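Local coordinates for protein sialidase B (Streptococcus pneumoniae serotype 4, PDB 4XJW) that cleaves alpha-linked terminal sialic acid residues from oligosaccharides, glycoproteins and glycolipids, acting as an intramolecular trans-sialidase, at residues Ser216-Ser221 / Arg429-Glu434; Ile237-Ser242 / Ile255-Phe260; Asp295-Lys300 / Ser462-Ile467; Asn623-Val628 / Tyr649-Ile654; Asn419-Thr424 / Lys437-Phe442. The protein carries 1 engineered substitution. All coordinates share one frame; numbering follows the deposited sequence.

Contact 1. Residues Ser216-Ser221 / Arg429-Glu434; sequences SGRVLS and RGESWE
R429 meets the 216-221 segment at two levels, with its side chain and with its carbonyl. The side chain, extended from CG to NE, passes alongside the hydroxymethyl group of S216, and CD of R429 comes 3.5 Å from OG of S216. Water 1 lies in the plane of the R429 guanidinium and accepts from NE of R429 at 2.7 Å, while also taking the backbone N-H of S216. The carbonyl O of R429 receives a nearly straight bond from NH1 of R218 (3.1 Å, 165° at the hydrogen), with the donor standing above the carbonyl plane. At G430 the chain turns with positive phi, and its bare CA passes 4.3 Å from CD1 of L220.

This turn belongs to the second BNR (Asp-box) repeat, in the loop joining strands 420-426 and 437-438 at the outer side of a propeller blade; N428 holds it by accepting from the N-H of S432. Here the loop is laid against the turn leading into strand 219-226, and the start of that strand, in a different blade.

E431 then reaches back to R218. Its OE2 is gripped end-on by two nitrogens, NH1 of R218 at 2.9 Å and NH2 of R218 at 3.2 Å, both meeting the anti side of that oxygen, with the carboxylate turned 58° from the guanidinium. A bend at chi3 (-71°) swings the R218 head into this place, where NE pairs with D245 and Y243 adds a cation-pi contact. Last comes W433, presenting the CZ2-CH2 edge of its indole to L220, whose CD2 lies 3.9 Å from CZ2 of W433; NE1 of the ring bonds to T241.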
# COMPACT_ATOMS: atom_id res chain seq x y z
N SER A 216 24.77 2.54 -7.49
CA SER A 216 25.16 1.43 -8.34
C SER A 216 24.20 1.23 -9.50
O SER A 216 24.47 0.47 -10.42
CB SER A 216 25.21 0.13 -7.53
OG SER A 216 23.89 -0.22 -7.15
N GLY A 217 23.03 1.89 -9.44
CA GLY A 217 21.99 1.69 -10.44
C GLY A 217 20.90 0.74 -9.97
O GLY A 217 19.84 0.62 -10.61
N ARG A 218 21.17 0.04 -8.87
CA ARG A 218 20.13 -0.77 -8.23
C ARG A 218 19.01 0.14 -7.73
O ARG A 218 19.26 1.19 -7.17
CB ARG A 218 20.72 -1.58 -7.08
CG ARG A 218 19.67 -2.33 -6.25
CD ARG A 218 20.33 -3.28 -5.25
NE ARG A 218 20.95 -4.43 -5.91
CZ ARG A 218 21.58 -5.41 -5.28
NH1 ARG A 218 21.69 -5.39 -3.96
NH2 ARG A 218 22.11 -6.41 -5.97
N VAL A 219 17.77 -0.27 -7.99
CA VAL A 219 16.61 0.47 -7.51
C VAL A 219 16.03 -0.32 -6.34
O VAL A 219 15.78 -1.52 -6.47
CB VAL A 219 15.56 0.65 -8.62
CG1 VAL A 219 14.35 1.42 -8.09
CG2 VAL A 219 16.17 1.38 -9.81
N LEU A 220 15.84 0.34 -5.20
CA LEU A 220 15.38 -0.30 -3.97
C LEU A 220 13.96 0.17 -3.66
O LEU A 220 13.61 1.33 -3.90
CB LEU A 220 16.30 0.06 -2.81
CG LEU A 220 16.08 -0.59 -1.44
CD1 LEU A 220 16.24 -2.09 -1.56
CD2 LEU A 220 17.04 -0.01 -0.39
N SER A 221 13.14 -0.75 -3.16
CA SER A 221 11.79 -0.41 -2.72
C SER A 221 11.55 -0.95 -1.33
O SER A 221 11.94 -2.06 -1.01
CB SER A 221 10.75 -1.00 -3.69
OG SER A 221 9.41 -0.83 -3.22
N ARG A 429 23.46 -3.06 -0.13
CA ARG A 429 22.43 -2.46 -0.97
C ARG A 429 21.10 -3.22 -0.93
O ARG A 429 20.46 -3.44 -1.96
CB ARG A 429 22.93 -2.33 -2.42
CG ARG A 429 24.24 -1.56 -2.53
CD ARG A 429 24.67 -1.44 -3.99
NE ARG A 429 25.89 -0.65 -4.12
CZ ARG A 429 27.11 -1.17 -4.12
NH1 ARG A 429 27.27 -2.48 -4.01
NH2 ARG A 429 28.17 -0.38 -4.24
N GLY A 430 20.70 -3.62 0.27
CA GLY A 430 19.39 -4.21 0.47
C GLY A 430 19.32 -5.73 0.38
O GLY A 430 18.24 -6.29 0.36
N GLU A 431 20.47 -6.40 0.34
CA GLU A 431 20.47 -7.86 0.38
C GLU A 431 20.26 -8.41 1.79
O GLU A 431 19.78 -9.53 1.96
CB GLU A 431 21.74 -8.44 -0.27
CG GLU A 431 21.83 -8.14 -1.76
CD GLU A 431 23.25 -8.16 -2.28
OE1 GLU A 431 24.09 -8.87 -1.69
OE2 GLU A 431 23.54 -7.45 -3.27
N SER A 432 20.63 -7.61 2.79
CA SER A 432 20.27 -7.87 4.18
C SER A 432 20.29 -6.55 4.96
O SER A 432 20.92 -5.59 4.54
CB SER A 432 21.22 -8.88 4.82
OG SER A 432 22.53 -8.35 4.96
N TRP A 433 19.62 -6.55 6.11
CA TRP A 433 19.50 -5.37 6.97
C TRP A 433 19.96 -5.69 8.38
O TRP A 433 19.72 -6.80 8.88
CB TRP A 433 18.05 -4.87 7.00
CG TRP A 433 17.55 -4.42 5.66
CD1 TRP A 433 16.86 -5.17 4.75
CD2 TRP A 433 17.74 -3.13 5.07
NE1 TRP A 433 16.58 -4.40 3.64
CE2 TRP A 433 17.11 -3.15 3.81
CE3 TRP A 433 18.35 -1.94 5.50
CZ2 TRP A 433 17.11 -2.04 2.95
CZ3 TRP A 433 18.34 -0.83 4.65
CH2 TRP A 433 17.72 -0.89 3.39
N GLU A 434 20.61 -4.72 9.01
CA GLU A 434 21.06 -4.82 10.40
C GLU A 434 19.90 -4.80 11.37
O GLU A 434 18.76 -4.44 11.01
CB GLU A 434 21.97 -3.64 10.73
CG GLU A 434 23.31 -3.66 10.00
CD GLU A 434 24.08 -4.94 10.26
OE1 GLU A 434 24.14 -5.35 11.44
OE2 GLU A 434 24.61 -5.52 9.30
O HOH W 1 25.03 1.93 -4.52

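Contact 2. Residues Ile237-Ser242 / Ile255-Phe260; sequences INIATS and IFAMKF
N238 and F256 both hold CG beside the backbone N and anti to the carbonyl carbon (chi1 -71° and -63°), and this brings ND2 of the asparagine over one face of the phenyl ring. ND2 of N238 is 3.6 Å from CE1 of F256, the amide plane standing steeply to the ring at 73°. Both ends of the amide are bonded: OD1 of N238 accepts from the backbone N of F260 at 3.3 Å, the donor lying above the carbonyl plane, and ND2 bonds to the hydroxyl of Y227.

Between the backbones runs an antiparallel pairing with a classic beta bulge. T241 and I255 form a hydrogen-bonded pair, with N of T241 2.9 Å from O of I255. Beyond A240 and F256 the register slips by one, and A257 and M258 both face I239. The carbonyl O of I239 takes N of A257 at 2.9 Å and, weakly, N of M258 at 3.4 Å. On the face of T241 and I239, CG2 of T241 packs 3.9 Å from CB of A257, and the I239 and M258 side chains lie side by side.

This hairpin forms the outer edge of the first propeller blade; I239 is about 9 Å, side chain to side chain, from R207, a probable substrate-binding arginine. With both ends of its amide bonded, N238 has its flip fixed, and it ties down the chain at F260, just past the bulge.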
# COMPACT_ATOMS: atom_id res chain seq x y z
N ILE A 237 2.41 -5.35 11.47
CA ILE A 237 2.99 -4.86 10.23
C ILE A 237 4.50 -4.97 10.33
O ILE A 237 5.08 -4.64 11.37
CB ILE A 237 2.64 -3.37 9.99
CG1 ILE A 237 1.13 -3.14 10.04
CG2 ILE A 237 3.27 -2.88 8.68
CD1 ILE A 237 0.74 -1.66 10.14
N ASN A 238 5.14 -5.46 9.25
CA ASN A 238 6.60 -5.48 9.14
C ASN A 238 7.01 -4.56 7.99
O ASN A 238 6.19 -4.24 7.14
CB ASN A 238 7.09 -6.91 8.82
CG ASN A 238 6.96 -7.88 9.99
OD1 ASN A 238 7.04 -7.50 11.15
ND2 ASN A 238 6.77 -9.16 9.67
N ILE A 239 8.28 -4.17 7.94
CA ILE A 239 8.81 -3.44 6.77
C ILE A 239 9.56 -4.42 5.88
O ILE A 239 10.47 -5.11 6.35
CB ILE A 239 9.76 -2.30 7.18
CG1 ILE A 239 9.10 -1.35 8.19
CG2 ILE A 239 10.23 -1.54 5.94
CD1 ILE A 239 7.77 -0.75 7.72
N ALA A 240 9.18 -4.50 4.61
CA ALA A 240 9.81 -5.42 3.66
C ALA A 240 10.49 -4.62 2.56
O ALA A 240 10.14 -3.47 2.30
CB ALA A 240 8.78 -6.39 3.07
N THR A 241 11.48 -5.24 1.92
CA THR A 241 12.21 -4.60 0.82
C THR A 241 12.44 -5.56 -0.34
O THR A 241 12.47 -6.78 -0.16
CB THR A 241 13.59 -4.01 1.26
OG1 THR A 241 14.44 -5.05 1.75
CG2 THR A 241 13.46 -2.99 2.37
N SER A 242 12.60 -4.97 -1.52
CA SER A 242 12.95 -5.68 -2.75
C SER A 242 13.76 -4.74 -3.64
O SER A 242 13.61 -3.53 -3.56
CB SER A 242 11.66 -6.14 -3.46
OG SER A 242 11.94 -6.71 -4.74
N ILE A 255 12.63 -9.37 1.34
CA ILE A 255 13.17 -9.73 2.65
C ILE A 255 12.62 -8.72 3.64
O ILE A 255 12.02 -7.72 3.23
CB ILE A 255 14.72 -9.72 2.69
CG1 ILE A 255 15.28 -8.32 2.40
CG2 ILE A 255 15.25 -10.76 1.73
CD1 ILE A 255 16.78 -8.18 2.66
N PHE A 256 12.83 -8.97 4.93
CA PHE A 256 12.43 -7.98 5.93
C PHE A 256 13.59 -7.07 6.31
O PHE A 256 14.71 -7.52 6.51
CB PHE A 256 11.89 -8.63 7.22
CG PHE A 256 10.64 -9.43 7.02
CD1 PHE A 256 9.46 -8.81 6.61
CD2 PHE A 256 10.63 -10.79 7.26
CE1 PHE A 256 8.30 -9.56 6.43
CE2 PHE A 256 9.48 -11.54 7.08
CZ PHE A 256 8.31 -10.93 6.66
N ALA A 257 13.28 -5.77 6.40
CA ALA A 257 14.19 -4.78 6.96
C ALA A 257 13.96 -4.59 8.45
O ALA A 257 14.92 -4.39 9.21
CB ALA A 257 14.05 -3.45 6.23
N MET A 258 12.70 -4.63 8.87
CA MET A 258 12.33 -4.57 10.29
C MET A 258 11.17 -5.52 10.52
O MET A 258 10.19 -5.50 9.77
CB MET A 258 11.91 -3.15 10.71
CG MET A 258 13.02 -2.11 10.60
SD MET A 258 12.49 -0.52 11.26
CE MET A 258 13.91 0.49 10.83
N LYS A 259 11.28 -6.34 11.55
CA LYS A 259 10.23 -7.30 11.85
C LYS A 259 10.16 -7.59 13.34
O LYS A 259 11.15 -7.44 14.07
CB LYS A 259 10.48 -8.61 11.10
CG LYS A 259 11.64 -9.39 11.68
CD LYS A 259 11.79 -10.74 11.02
CE LYS A 259 10.45 -11.44 11.03
NZ LYS A 259 10.50 -12.81 10.45
N PHE A 260 8.97 -7.98 13.78
CA PHE A 260 8.73 -8.47 15.12
C PHE A 260 8.14 -9.86 15.02
O PHE A 260 7.52 -10.21 14.01
CB PHE A 260 7.72 -7.59 15.85
CG PHE A 260 8.29 -6.32 16.39
CD1 PHE A 260 9.42 -6.32 17.19
CD2 PHE A 260 7.66 -5.10 16.13
CE1 PHE A 260 9.93 -5.13 17.72
CE2 PHE A 260 8.17 -3.91 16.65
CZ PHE A 260 9.30 -3.93 17.44

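Contact 3. Residues Asp295-Lys300 / Ser462-Ile467; sequences DKKSGK and SSNRLI
K297 and N464 mark the closest backbone approach, their CA atoms 6.1 Å apart, where a turn with helical angles at 296-298 faces the loop leading into strand 466-472. Their side chains cross at about a right angle: K297 lies over one face of the N464 amide, OD1 of N464 being 3.6 Å from CE of K297. NZ of K297 goes on to the carbonyl of D482. The neighbouring lysine meets the ND2 end of the amide, near the amide plane, with CB of K296 3.6 Å from ND2 of N464. A bend at chi3 (-63°) turns the end of the K296 chain so that NZ donates to O of S463 at 3.1 Å, 34° away from the carbonyl plane; NZ is also, and more strongly, bonded to the carbonyl of L460.

Deeper in, D295 lies across L466, its CB 4.0 Å from CD1 of L466. Water 2 links the two sides, donating to OD1 of D295 and, at 2.9 Å, to O of N464. The other oxygen, OD2 of D295, closes an Asx motif by accepting from N of S298 at 2.9 Å, and also takes the hydroxyl of S298 at 2.6 Å and that of S484.

Two turns are thus tied together, one between strands 286-294 and 301-308 of a propeller blade, the other between strands 451-459 and 466-472 of the next. The bond across the gap is ammonium to carbonyl; the rest is water, the N464 amide lying on lysine carbons, and D295 against L466. So many donors around the D295 carboxylate would be expected to favour its charged form and to hold the turn in shape.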
# COMPACT_ATOMS: atom_id res chain seq x y z
N ASP A 295 23.77 6.73 1.78
CA ASP A 295 24.83 7.58 2.32
C ASP A 295 26.10 7.48 1.49
O ASP A 295 26.63 6.38 1.29
CB ASP A 295 25.11 7.19 3.78
CG ASP A 295 26.31 7.92 4.35
OD1 ASP A 295 26.45 9.14 4.08
OD2 ASP A 295 27.08 7.28 5.08
N LYS A 296 26.61 8.61 1.02
CA LYS A 296 27.83 8.61 0.22
C LYS A 296 29.07 8.30 1.06
O LYS A 296 29.98 7.61 0.59
CB LYS A 296 28.00 9.93 -0.52
CG LYS A 296 27.15 10.04 -1.76
CD LYS A 296 27.29 11.42 -2.40
CE LYS A 296 26.79 12.51 -1.47
NZ LYS A 296 26.78 13.84 -2.13
N LYS A 297 29.10 8.79 2.29
CA LYS A 297 30.28 8.59 3.14
C LYS A 297 30.58 7.11 3.38
O LYS A 297 31.65 6.61 3.01
CB LYS A 297 30.12 9.32 4.47
CG LYS A 297 31.39 9.30 5.32
CD LYS A 297 31.19 10.02 6.64
CE LYS A 297 30.95 11.52 6.43
NZ LYS A 297 30.89 12.26 7.74
N SER A 298 29.64 6.41 4.01
CA SER A 298 29.83 5.00 4.34
C SER A 298 29.49 4.10 3.16
O SER A 298 29.96 2.96 3.09
CB SER A 298 28.95 4.61 5.54
OG SER A 298 27.57 4.72 5.24
N GLY A 299 28.67 4.60 2.24
CA GLY A 299 28.13 3.77 1.17
C GLY A 299 26.92 2.96 1.59
O GLY A 299 26.36 2.23 0.76
N LYS A 300 26.53 3.06 2.86
CA LYS A 300 25.41 2.29 3.39
C LYS A 300 24.06 2.82 2.90
O LYS A 300 23.91 4.01 2.60
CB LYS A 300 25.41 2.27 4.93
CG LYS A 300 26.59 1.55 5.56
CD LYS A 300 26.46 1.53 7.08
CE LYS A 300 27.67 0.87 7.74
NZ LYS A 300 27.61 0.95 9.23
N SER A 462 26.30 18.05 -2.71
CA SER A 462 27.66 18.55 -2.48
C SER A 462 28.19 18.34 -1.06
O SER A 462 29.21 18.93 -0.69
CB SER A 462 27.76 20.03 -2.81
OG SER A 462 27.65 20.26 -4.19
N SER A 463 27.50 17.54 -0.27
CA SER A 463 28.00 17.20 1.06
C SER A 463 27.52 15.80 1.42
O SER A 463 26.80 15.17 0.65
CB SER A 463 27.50 18.20 2.10
OG SER A 463 26.12 17.99 2.36
N ASN A 464 27.94 15.32 2.59
CA ASN A 464 27.53 14.00 3.07
C ASN A 464 26.27 14.06 3.94
O ASN A 464 25.92 13.08 4.60
CB ASN A 464 28.67 13.33 3.83
CG ASN A 464 29.80 12.90 2.91
OD1 ASN A 464 30.98 13.15 3.19
ND2 ASN A 464 29.45 12.26 1.80
N ARG A 465 25.59 15.20 3.92
CA ARG A 465 24.43 15.40 4.78
C ARG A 465 23.25 14.52 4.36
O ARG A 465 22.91 14.43 3.18
CB ARG A 465 24.01 16.87 4.78
CG ARG A 465 22.70 17.13 5.52
CD ARG A 465 22.57 18.57 5.93
NE ARG A 465 23.44 18.89 7.05
CZ ARG A 465 23.36 20.00 7.77
NH1 ARG A 465 22.45 20.91 7.48
NH2 ARG A 465 24.19 20.20 8.79
N LEU A 466 22.64 13.88 5.36
CA LEU A 466 21.39 13.14 5.18
C LEU A 466 20.25 13.82 5.91
O LEU A 466 20.41 14.27 7.05
CB LEU A 466 21.53 11.73 5.73
CG LEU A 466 22.75 10.99 5.21
CD1 LEU A 466 22.89 9.69 5.97
CD2 LEU A 466 22.64 10.75 3.70
N ILE A 467 19.09 13.90 5.27
CA ILE A 467 17.92 14.48 5.91
C ILE A 467 16.70 13.58 5.75
O ILE A 467 16.37 13.15 4.64
CB ILE A 467 17.56 15.87 5.35
CG1 ILE A 467 18.76 16.81 5.42
CG2 ILE A 467 16.35 16.47 6.12
CD1 ILE A 467 18.42 18.24 4.99
O HOH W 2 26.83 10.89 6.31
O HOH W 3 25.86 11.13 1.90

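Contact 4. Residues Asn623-Val628 / Tyr649-Ile654; sequences NHHIGV and YIDLEI
H625 and D651 make the polar heart of this contact. ND1 of H625 donates to OD1 of D651 at 2.7 Å, straight at 178°, in the ring plane and on the syn lone pair. D651 reaches it because its CG is anti to the backbone N (chi1 179°). Water 4 joins OD2 of D651, at 2.6 Å, to ND2 of N623, whose OD1 closes an Asx turn on N of H625.

One face of the ring is stacked by E653. Its CG makes a CH-pi contact, 3.7 Å from the H625 ring centroid, and the glutamate carboxylate lies nearly parallel to the ring (7°); ND2 of N623 sits near the rim of the opposite face.

The backbones pair antiparallel, I626 with L652 and V628 with I650 hydrogen-bonded. Between them G627 lies beside Y649, its CA 3.6 Å from OH of Y649.

Apolar contacts fill the face bearing I626 and V628, with CB of V628 3.8 Å from CG1 of I650 and CG1 of I626 4.1 Å from CD1 of I654. These strands belong to the last propeller sheet, whose first strand follows Y615, the probable nucleophile. Bonded through ND1, with D651 and E653 close by, the H625 imidazole is fixed in rotation and would be expected to gain a proton more readily.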
# COMPACT_ATOMS: atom_id res chain seq x y z
N ASN A 623 18.19 4.62 -16.36
CA ASN A 623 18.05 4.85 -17.80
C ASN A 623 17.22 6.09 -18.14
O ASN A 623 16.85 6.30 -19.30
CB ASN A 623 17.47 3.62 -18.48
CG ASN A 623 16.08 3.28 -17.99
OD1 ASN A 623 15.51 4.01 -17.18
ND2 ASN A 623 15.52 2.18 -18.49
N HIS A 624 16.90 6.87 -17.11
CA HIS A 624 16.13 8.12 -17.22
C HIS A 624 14.64 7.93 -17.47
O HIS A 624 13.92 8.91 -17.70
CB HIS A 624 16.74 9.08 -18.24
CG HIS A 624 18.20 9.35 -18.00
ND1 HIS A 624 18.67 9.86 -16.81
CD2 HIS A 624 19.28 9.17 -18.80
CE1 HIS A 624 19.99 9.97 -16.88
NE2 HIS A 624 20.38 9.57 -18.08
N HIS A 625 14.17 6.69 -17.42
CA HIS A 625 12.73 6.46 -17.27
C HIS A 625 12.32 6.83 -15.86
O HIS A 625 13.17 7.08 -14.99
CB HIS A 625 12.37 5.00 -17.51
CG HIS A 625 12.56 4.55 -18.92
ND1 HIS A 625 11.69 3.68 -19.54
CD2 HIS A 625 13.53 4.82 -19.82
CE1 HIS A 625 12.11 3.44 -20.77
NE2 HIS A 625 13.23 4.13 -20.97
N ILE A 626 11.01 6.85 -15.63
CA ILE A 626 10.45 7.10 -14.31
C ILE A 626 9.73 5.84 -13.85
O ILE A 626 8.90 5.30 -14.58
CB ILE A 626 9.43 8.24 -14.37
CG1 ILE A 626 10.06 9.53 -14.93
CG2 ILE A 626 8.85 8.48 -12.98
CD1 ILE A 626 11.21 10.09 -14.12
N GLY A 627 10.07 5.36 -12.67
CA GLY A 627 9.33 4.26 -12.06
C GLY A 627 8.36 4.80 -11.02
O GLY A 627 8.71 5.71 -10.25
N VAL A 628 7.15 4.25 -11.02
CA VAL A 628 6.10 4.66 -10.08
C VAL A 628 5.56 3.40 -9.41
O VAL A 628 5.14 2.46 -10.08
CB VAL A 628 4.94 5.41 -10.78
CG1 VAL A 628 3.96 5.96 -9.76
CG2 VAL A 628 5.48 6.55 -11.65
N TYR A 649 3.41 -1.38 -9.85
CA TYR A 649 4.57 -0.66 -10.39
C TYR A 649 4.42 -0.45 -11.90
O TYR A 649 4.11 -1.39 -12.65
CB TYR A 649 5.85 -1.47 -10.12
CG TYR A 649 7.10 -0.86 -10.75
CD1 TYR A 649 7.74 0.20 -10.14
CD2 TYR A 649 7.62 -1.35 -11.95
CE1 TYR A 649 8.88 0.77 -10.70
CE2 TYR A 649 8.77 -0.78 -12.53
CZ TYR A 649 9.39 0.28 -11.89
OH TYR A 649 10.51 0.88 -12.42
N ILE A 650 4.65 0.78 -12.35
CA ILE A 650 4.67 1.08 -13.78
C ILE A 650 5.96 1.81 -14.16
O ILE A 650 6.62 2.42 -13.32
CB ILE A 650 3.46 1.91 -14.23
CG1 ILE A 650 3.41 3.24 -13.48
CG2 ILE A 650 2.15 1.12 -14.04
CD1 ILE A 650 2.37 4.22 -14.01
N ASP A 651 6.30 1.75 -15.45
CA ASP A 651 7.46 2.42 -16.01
C ASP A 651 6.97 3.47 -17.02
O ASP A 651 6.19 3.14 -17.92
CB ASP A 651 8.35 1.39 -16.72
CG ASP A 651 9.59 2.02 -17.36
OD1 ASP A 651 9.46 2.59 -18.47
OD2 ASP A 651 10.68 1.91 -16.77
N LEU A 652 7.40 4.71 -16.86
CA LEU A 652 7.02 5.78 -17.77
C LEU A 652 8.24 6.48 -18.35
O LEU A 652 9.32 6.50 -17.73
CB LEU A 652 6.14 6.80 -17.06
CG LEU A 652 4.77 6.29 -16.59
CD1 LEU A 652 4.12 7.30 -15.65
CD2 LEU A 652 3.88 6.01 -17.79
N GLU A 653 8.09 7.04 -19.54
CA GLU A 653 9.12 7.87 -20.15
C GLU A 653 8.68 9.33 -20.16
O GLU A 653 7.48 9.62 -20.12
CB GLU A 653 9.39 7.41 -21.58
CG GLU A 653 9.93 5.99 -21.66
CD GLU A 653 10.31 5.60 -23.07
OE1 GLU A 653 11.41 5.97 -23.52
OE2 GLU A 653 9.49 4.91 -23.72
N ILE A 654 9.64 10.26 -20.20
CA ILE A 654 9.29 11.68 -20.16
C ILE A 654 8.37 12.07 -21.30
O ILE A 654 7.42 12.83 -21.11
CB ILE A 654 10.54 12.58 -20.15
CG1 ILE A 654 11.33 12.35 -18.87
CG2 ILE A 654 10.15 14.04 -20.25
CD1 ILE A 654 10.51 12.59 -17.61
O HOH W 4 13.07 1.02 -17.47
O HOH W 5 12.31 8.98 -20.06

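Contact 5. Residues Asn419-Thr424 / Lys437-Phe442; sequences NYIAMT and KLLPPF
L439 drives its isobutyl group into the hollow between I421 and M423, residues on one face of strand 420-426. CG of L439 rests 4.0 Å from CG2 of I421, while CD2 of L439 lies 3.8 Å from CG of M423 and is also close to its sulfur. M423 forms its wall by placing CG between the backbone N and the carbonyl carbon (chi1 72°), and crosses L439 at about a right angle. L479 of the next blade packs beneath I421 and L439.

On the opposite face the small A422 makes a dip. L438 sets CD2 there, 4.0 Å from CB of A422 and 4.1 Å from CB of Y420. L333 packs over both L438 and Y420.

Between these layers run the backbone bonds. M423 and K437 form an antiparallel hydrogen-bonded pair, N of M423 being 2.8 Å from O of K437, and N of L439 donates to O of I421 at 2.8 Å. After that the chains part, and water 6 spans the opening, donating to O of I421 at 2.9 Å and to O of L439. A short outer strand zipped to its longer neighbour in this way is the outer hairpin of a sialidase propeller blade, here the one whose connecting loop carries most of the second BNR repeat.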
# COMPACT_ATOMS: atom_id res chain seq x y z
N ASN A 419 4.86 6.10 20.34
CA ASN A 419 5.53 5.81 19.06
C ASN A 419 6.99 6.24 19.06
O ASN A 419 7.36 7.26 19.66
CB ASN A 419 4.79 6.49 17.91
CG ASN A 419 4.66 7.98 18.12
OD1 ASN A 419 3.93 8.42 19.01
ND2 ASN A 419 5.37 8.76 17.30
N TYR A 420 7.82 5.47 18.35
CA TYR A 420 9.25 5.74 18.25
C TYR A 420 9.67 5.76 16.78
O TYR A 420 8.90 5.37 15.91
CB TYR A 420 10.07 4.66 18.97
CG TYR A 420 9.70 4.45 20.42
CD1 TYR A 420 8.58 3.70 20.78
CD2 TYR A 420 10.49 4.99 21.43
CE1 TYR A 420 8.26 3.51 22.11
CE2 TYR A 420 10.17 4.80 22.76
CZ TYR A 420 9.06 4.06 23.09
OH TYR A 420 8.74 3.88 24.42
N ILE A 421 10.89 6.22 16.52
CA ILE A 421 11.49 6.08 15.19
C ILE A 421 12.72 5.20 15.34
O ILE A 421 13.51 5.40 16.26
CB ILE A 421 11.91 7.43 14.58
CG1 ILE A 421 10.69 8.32 14.38
CG2 ILE A 421 12.62 7.24 13.23
CD1 ILE A 421 11.01 9.69 13.78
N ALA A 422 12.88 4.23 14.44
CA ALA A 422 14.08 3.41 14.45
C ALA A 422 14.76 3.49 13.11
O ALA A 422 14.13 3.86 12.12
CB ALA A 422 13.76 1.98 14.77
N MET A 423 16.04 3.10 13.08
CA MET A 423 16.81 3.08 11.84
C MET A 423 17.49 1.73 11.69
O MET A 423 17.84 1.09 12.68
CB MET A 423 17.84 4.20 11.84
CG MET A 423 19.00 4.01 12.76
SD MET A 423 20.32 5.20 12.45
CE MET A 423 20.20 5.47 10.73
N THR A 424 17.62 1.27 10.44
CA THR A 424 18.47 0.13 10.15
C THR A 424 19.33 0.51 8.96
O THR A 424 19.04 1.49 8.26
CB THR A 424 17.65 -1.16 9.86
OG1 THR A 424 18.56 -2.24 9.60
CG2 THR A 424 16.73 -0.99 8.65
N LYS A 437 18.03 0.21 15.41
CA LYS A 437 18.33 1.01 16.59
C LYS A 437 17.31 2.12 16.72
O LYS A 437 16.88 2.70 15.72
CB LYS A 437 19.74 1.60 16.50
CG LYS A 437 20.83 0.55 16.47
CD LYS A 437 22.20 1.19 16.38
CE LYS A 437 23.28 0.13 16.36
NZ LYS A 437 24.45 0.53 17.20
N LEU A 438 16.91 2.44 17.95
CA LEU A 438 16.01 3.57 18.16
C LEU A 438 16.74 4.90 17.99
O LEU A 438 17.87 5.06 18.44
CB LEU A 438 15.38 3.51 19.55
CG LEU A 438 14.46 2.31 19.79
CD1 LEU A 438 13.86 2.31 21.21
CD2 LEU A 438 13.36 2.22 18.74
N LEU A 439 16.09 5.85 17.33
CA LEU A 439 16.60 7.21 17.28
C LEU A 439 16.36 7.88 18.63
O LEU A 439 15.42 7.53 19.34
CB LEU A 439 15.94 8.02 16.16
CG LEU A 439 16.33 7.69 14.71
CD1 LEU A 439 16.30 8.93 13.84
CD2 LEU A 439 17.67 7.00 14.64
N PRO A 440 17.21 8.86 18.99
CA PRO A 440 16.96 9.60 20.22
C PRO A 440 15.69 10.44 20.10
O PRO A 440 15.23 10.71 18.99
CB PRO A 440 18.17 10.53 20.32
CG PRO A 440 18.61 10.73 18.90
CD PRO A 440 18.36 9.41 18.24
N PRO A 441 15.11 10.85 21.24
CA PRO A 441 13.99 11.79 21.19
C PRO A 441 14.50 13.18 20.80
O PRO A 441 15.62 13.54 21.17
CB PRO A 441 13.48 11.80 22.64
CG PRO A 441 14.65 11.40 23.46
CD PRO A 441 15.45 10.45 22.62
N PHE A 442 13.70 13.93 20.05
CA PHE A 442 14.14 15.24 19.56
C PHE A 442 13.37 16.41 20.18
O PHE A 442 13.78 17.56 20.03
CB PHE A 442 14.04 15.29 18.04
CG PHE A 442 14.98 14.36 17.34
CD1 PHE A 442 16.28 14.74 17.06
CD2 PHE A 442 14.56 13.08 16.98
CE1 PHE A 442 17.15 13.87 16.42
CE2 PHE A 442 15.42 12.21 16.33
CZ PHE A 442 16.72 12.60 16.06
O HOH W 6 13.17 6.39 19.01

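How the contacts relate
From the N terminus, contact 1 opens first, at 216-221, and contact 2 closes a short hairpin loop at 255-260 inside it. Contact 3 opens next, at 295-300. Contact 5 opens at 419-424, then contact 1 closes at 429-434, in the loop of contact 5's hairpin, so the two cross; E434 O and T424 OG1 are 2.6 Å apart. Contact 5 closes at 437-442, nested in contact 3, which ends at 462-467 and also crosses contact 1. Contact 4 follows in series. Contacts 2, 4 and 5 zip outer strands within blades, whereas contacts 1 and 3 tie different blades together. M258 CE packs on the 419-424 strand, joining contacts 2 and 5.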